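2-nitrobenzoate nitroreductase (Pseudomonas fluorescens, PDB 4Z85) is an FMN-dependent nitroreductase of the flavoredoxin family that probably reduces the nitro group of 2-nitrobenzoate. Local coordinates at residues 147-150 / 154-157; 28-33 / 57-62. One frame throughout, in Å; residues are numbered along the deposited sequence.

Interaction 1: residues 147-150 / 154-157; sequences IDFS and SMVF
In the beta hairpin of strands 137-150 and 153-165, near its turn, Ile-147 pairs with Met-155 and Asp-148 with Ser-154. Ile-147 and Met-155 form an antiparallel hydrogen-bonded pair: Ile-147 N donates to Met-155 O at 2.9 Å, and Met-155 N returns a bond to Ile-147 O at 2.8 Å. Both are nearly straight, with an N-H...O angle of 162° for the first.

Asp-148 and Ser-154 make the adjoining non-hydrogen-bonded pair, and their side chains meet on the face opposite that of Ile-147 and Met-155. Ser-154 OG lies 2.8 Å from Asp-148 OD1 and has a hydrogen-bonded partner beyond the hairpin in His-63 NE2.

On the face of Ile-147 and Met-155 the packing is apolar, and Ile-147 sends its two branches to different partners. CG2, anti to the backbone N, meets Met-155 CE at 3.7 Å; the longer branch extends to CD1, which approaches Phe-157 CE1 obliquely at 3.6 Å. A bend at the end of the Met-155 chain (chi3 -68°) carries CE to the edge of the Phe-149 ring, 4.1 Å from CD2 and near the ring plane. With an alanine in place of Ile-147 both branches are gone, which would probably leave Met-155 CE freer to move and open a gap beside Phe-157 CE1. Towards the turn the pairing is interrupted by a classic beta bulge, Phe-149 and Ser-150 together facing Arg-153.

The apolar face also packs against the second subunit, where Ile-147 meets Ile-147 and Met-155 meets Met-50 of that chain. Within the chain, strand 55-62 lies along the other edge of 153-165, its Val-58 touching Met-155 and Phe-157, while Leu-78 of helix 77-84 touches Ser-154 and Val-156.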
# COMPACT_ATOMS: atom_id res chain seq x y z
N ILE A 147 -14.71 5.38 7.63
CA ILE A 147 -14.27 6.23 8.72
C ILE A 147 -13.93 7.58 8.12
O ILE A 147 -13.05 7.67 7.29
CB ILE A 147 -13.03 5.66 9.45
CG1 ILE A 147 -13.38 4.37 10.19
CG2 ILE A 147 -12.49 6.69 10.44
CD1 ILE A 147 -12.22 3.75 10.92
N ASP A 148 -14.63 8.64 8.51
CA ASP A 148 -14.27 9.96 8.00
C ASP A 148 -12.93 10.38 8.60
O ASP A 148 -12.73 10.34 9.80
CB ASP A 148 -15.36 10.99 8.32
CG ASP A 148 -16.64 10.72 7.56
OD1 ASP A 148 -16.56 10.24 6.40
OD2 ASP A 148 -17.72 10.98 8.12
N PHE A 149 -12.02 10.76 7.71
CA PHE A 149 -10.71 11.27 8.06
C PHE A 149 -10.88 12.72 8.48
O PHE A 149 -10.51 13.14 9.58
CB PHE A 149 -9.79 11.12 6.83
CG PHE A 149 -8.35 11.39 7.07
CD1 PHE A 149 -7.84 12.68 6.93
CD2 PHE A 149 -7.47 10.36 7.36
CE1 PHE A 149 -6.50 12.94 7.12
CE2 PHE A 149 -6.12 10.61 7.54
CZ PHE A 149 -5.63 11.91 7.43
N SER A 150 -11.48 13.48 7.58
CA SER A 150 -11.79 14.89 7.78
C SER A 150 -13.04 15.19 6.97
O SER A 150 -13.61 14.29 6.37
CB SER A 150 -10.63 15.78 7.35
OG SER A 150 -10.36 15.61 5.97
N SER A 154 -12.07 10.54 3.38
CA SER A 154 -12.65 9.41 4.10
C SER A 154 -11.85 8.15 3.84
O SER A 154 -11.32 7.97 2.76
CB SER A 154 -14.10 9.20 3.69
OG SER A 154 -14.89 10.29 4.14
N MET A 155 -11.76 7.30 4.85
CA MET A 155 -11.15 5.99 4.68
C MET A 155 -12.25 4.95 4.46
O MET A 155 -13.09 4.72 5.34
CB MET A 155 -10.30 5.64 5.90
CG MET A 155 -9.03 6.49 5.98
SD MET A 155 -8.07 6.21 7.47
CE MET A 155 -9.19 6.89 8.69
N VAL A 156 -12.25 4.35 3.28
CA VAL A 156 -13.23 3.35 2.91
C VAL A 156 -12.66 1.98 3.24
O VAL A 156 -11.62 1.61 2.70
CB VAL A 156 -13.58 3.41 1.43
CG1 VAL A 156 -14.57 2.28 1.06
CG2 VAL A 156 -14.13 4.79 1.07
N PHE A 157 -13.32 1.24 4.13
CA PHE A 157 -12.94 -0.12 4.43
C PHE A 157 -13.88 -1.05 3.70
O PHE A 157 -15.11 -1.00 3.91
CB PHE A 157 -12.96 -0.40 5.94
CG PHE A 157 -11.90 0.34 6.69
CD1 PHE A 157 -12.09 1.66 7.07
CD2 PHE A 157 -10.68 -0.28 7.00
CE1 PHE A 157 -11.10 2.34 7.76
CE2 PHE A 157 -9.69 0.41 7.69
CZ PHE A 157 -9.91 1.73 8.07

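Interaction 2: residues 28-33 / 57-62; sequences ALVTSL and FVIAVD
Ile-59 reaches across to Ala-28 and Val-30 inside the antiparallel beta barrel of the flavin reductase-like domain, joining strands 28-33 and 57-62, which are not neighbours in the sheet. Strand 39-52 lies between them in strand order, and the closest CA atoms, those of Ala-28 and Ile-59, are 7.9 Å apart. Side chains alone bridge that separation.

The CB atoms of Ala-28, Val-30 and Ile-59 all point toward the opposing strand. Ile-59 contributes the long arm: CG1 stands anti to its carbonyl carbon (chi1 -57°), and the chain continues almost fully extended (chi2 170°), which carries CD1 well clear of its own backbone. That methyl is the part of Ile-59 that does the touching. From the facing strand Ala-28 offers its single methyl, whereas Val-30 uses one branch, CG2, which lies beside the backbone N while CG1 is anti to it. Val-30 and Ile-59 extend toward each other from their two strands and touch only at their ends, methyl to methyl, CG2 against CD1. Ala-28 and Val-30 are two residues apart on their strand, and both direct a methyl at CD1. The interaction is purely apolar and small, burying 89 Å² over both segments, yet all three residues are buried.

Other strands of the barrel complete the surroundings. Tyr-44 and Phe-47 of strand 39-52 pack on Ile-59, and Phe-47 also touches Ala-28; from strand 86-90, Val-89 meets Ala-28 and Phe-87 meets Val-30. The contact is therefore a piece of hydrophobic packing within the barrel interior. At its centre Ile-59 CD1 is shared almost equally between the two partners, 3.8 Å from Val-30 CG2 and 3.9 Å from Ala-28 CB.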
# COMPACT_ATOMS: atom_id res chain seq x y z
N ALA A 28 -5.71 0.75 -6.75
CA ALA A 28 -7.09 0.26 -6.80
C ALA A 28 -7.86 1.10 -7.82
O ALA A 28 -8.14 2.26 -7.57
CB ALA A 28 -7.75 0.35 -5.42
N LEU A 29 -8.18 0.51 -8.96
CA LEU A 29 -9.02 1.21 -9.93
C LEU A 29 -10.46 0.82 -9.61
O LEU A 29 -10.91 -0.26 -9.94
CB LEU A 29 -8.62 0.85 -11.36
CG LEU A 29 -9.44 1.44 -12.51
CD1 LEU A 29 -9.65 2.93 -12.32
CD2 LEU A 29 -8.71 1.13 -13.82
N VAL A 30 -11.14 1.70 -8.89
CA VAL A 30 -12.46 1.42 -8.33
C VAL A 30 -13.54 1.73 -9.34
O VAL A 30 -13.63 2.87 -9.82
CB VAL A 30 -12.68 2.22 -7.04
CG1 VAL A 30 -14.08 1.98 -6.47
CG2 VAL A 30 -11.61 1.86 -6.00
N THR A 31 -14.34 0.72 -9.67
CA THR A 31 -15.59 0.96 -10.39
C THR A 31 -16.76 0.94 -9.40
O THR A 31 -16.80 0.12 -8.47
CB THR A 31 -15.83 -0.06 -11.53
OG1 THR A 31 -15.56 -1.40 -11.09
CG2 THR A 31 -14.95 0.26 -12.74
N SER A 32 -17.69 1.87 -9.61
CA SER A 32 -18.85 2.01 -8.73
C SER A 32 -20.04 2.47 -9.58
O SER A 32 -19.86 2.89 -10.71
CB SER A 32 -18.55 3.01 -7.60
OG SER A 32 -18.11 4.26 -8.10
N LEU A 33 -21.25 2.36 -9.03
CA LEU A 33 -22.46 2.79 -9.75
C LEU A 33 -23.18 3.93 -9.05
O LEU A 33 -23.34 3.91 -7.83
CB LEU A 33 -23.42 1.62 -9.92
CG LEU A 33 -22.98 0.44 -10.79
CD1 LEU A 33 -24.02 -0.67 -10.70
CD2 LEU A 33 -22.79 0.90 -12.22
N PHE A 57 -9.79 -4.48 3.27
CA PHE A 57 -8.78 -3.54 2.76
C PHE A 57 -9.24 -2.11 3.03
O PHE A 57 -10.40 -1.87 3.37
CB PHE A 57 -8.55 -3.74 1.25
CG PHE A 57 -9.78 -3.53 0.44
CD1 PHE A 57 -10.12 -2.26 -0.03
CD2 PHE A 57 -10.63 -4.59 0.17
CE1 PHE A 57 -11.28 -2.06 -0.76
CE2 PHE A 57 -11.81 -4.40 -0.56
CZ PHE A 57 -12.13 -3.13 -1.03
N VAL A 58 -8.33 -1.15 2.84
CA VAL A 58 -8.67 0.26 3.04
C VAL A 58 -8.23 1.07 1.82
O VAL A 58 -7.19 0.80 1.23
CB VAL A 58 -8.05 0.83 4.36
CG1 VAL A 58 -6.50 0.86 4.32
CG2 VAL A 58 -8.62 2.20 4.68
N ILE A 59 -9.07 2.03 1.43
CA ILE A 59 -8.71 3.03 0.41
C ILE A 59 -9.01 4.40 0.97
O ILE A 59 -10.11 4.64 1.43
CB ILE A 59 -9.51 2.84 -0.89
CG1 ILE A 59 -9.32 1.43 -1.44
CG2 ILE A 59 -9.09 3.89 -1.91
CD1 ILE A 59 -10.25 1.09 -2.58
N ALA A 60 -8.04 5.32 0.93
CA ALA A 60 -8.34 6.69 1.35
C ALA A 60 -8.83 7.48 0.13
O ALA A 60 -8.18 7.46 -0.91
CB ALA A 60 -7.10 7.34 1.98
N VAL A 61 -9.98 8.14 0.26
CA VAL A 61 -10.66 8.77 -0.86
C VAL A 61 -11.02 10.22 -0.52
O VAL A 61 -11.40 10.52 0.60
CB VAL A 61 -11.94 7.99 -1.24
CG1 VAL A 61 -12.64 8.63 -2.42
CG2 VAL A 61 -11.61 6.52 -1.55
N ASP A 62 -10.90 11.13 -1.48
CA ASP A 62 -11.35 12.50 -1.24
C ASP A 62 -12.85 12.65 -1.52
O ASP A 62 -13.42 11.93 -2.34
CB ASP A 62 -10.54 13.47 -2.08
CG ASP A 62 -9.30 13.96 -1.35
OD1 ASP A 62 -9.04 13.46 -0.23
OD2 ASP A 62 -8.58 14.84 -1.89

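The two interactions lie in one six-stranded antiparallel barrel, their centres 11 Å apart, and follow in series along the chain: interaction 2 closes before interaction 1 opens. Strands 55-62 and 153-165 are sheet neighbours and join them directly. Ser-154 O lies 2.8 Å from Val-61 N and Val-156 N 2.8 Å from Ile-59 O, both probable hydrogen bonds. Strand 55-62 thus has two roles, sending Ile-59 into the interior and Val-58 toward the face used by the second subunit. Interaction 2 packs the barrel across its inside, whereas interaction 1 helps build the hairpin that meets the partner chain.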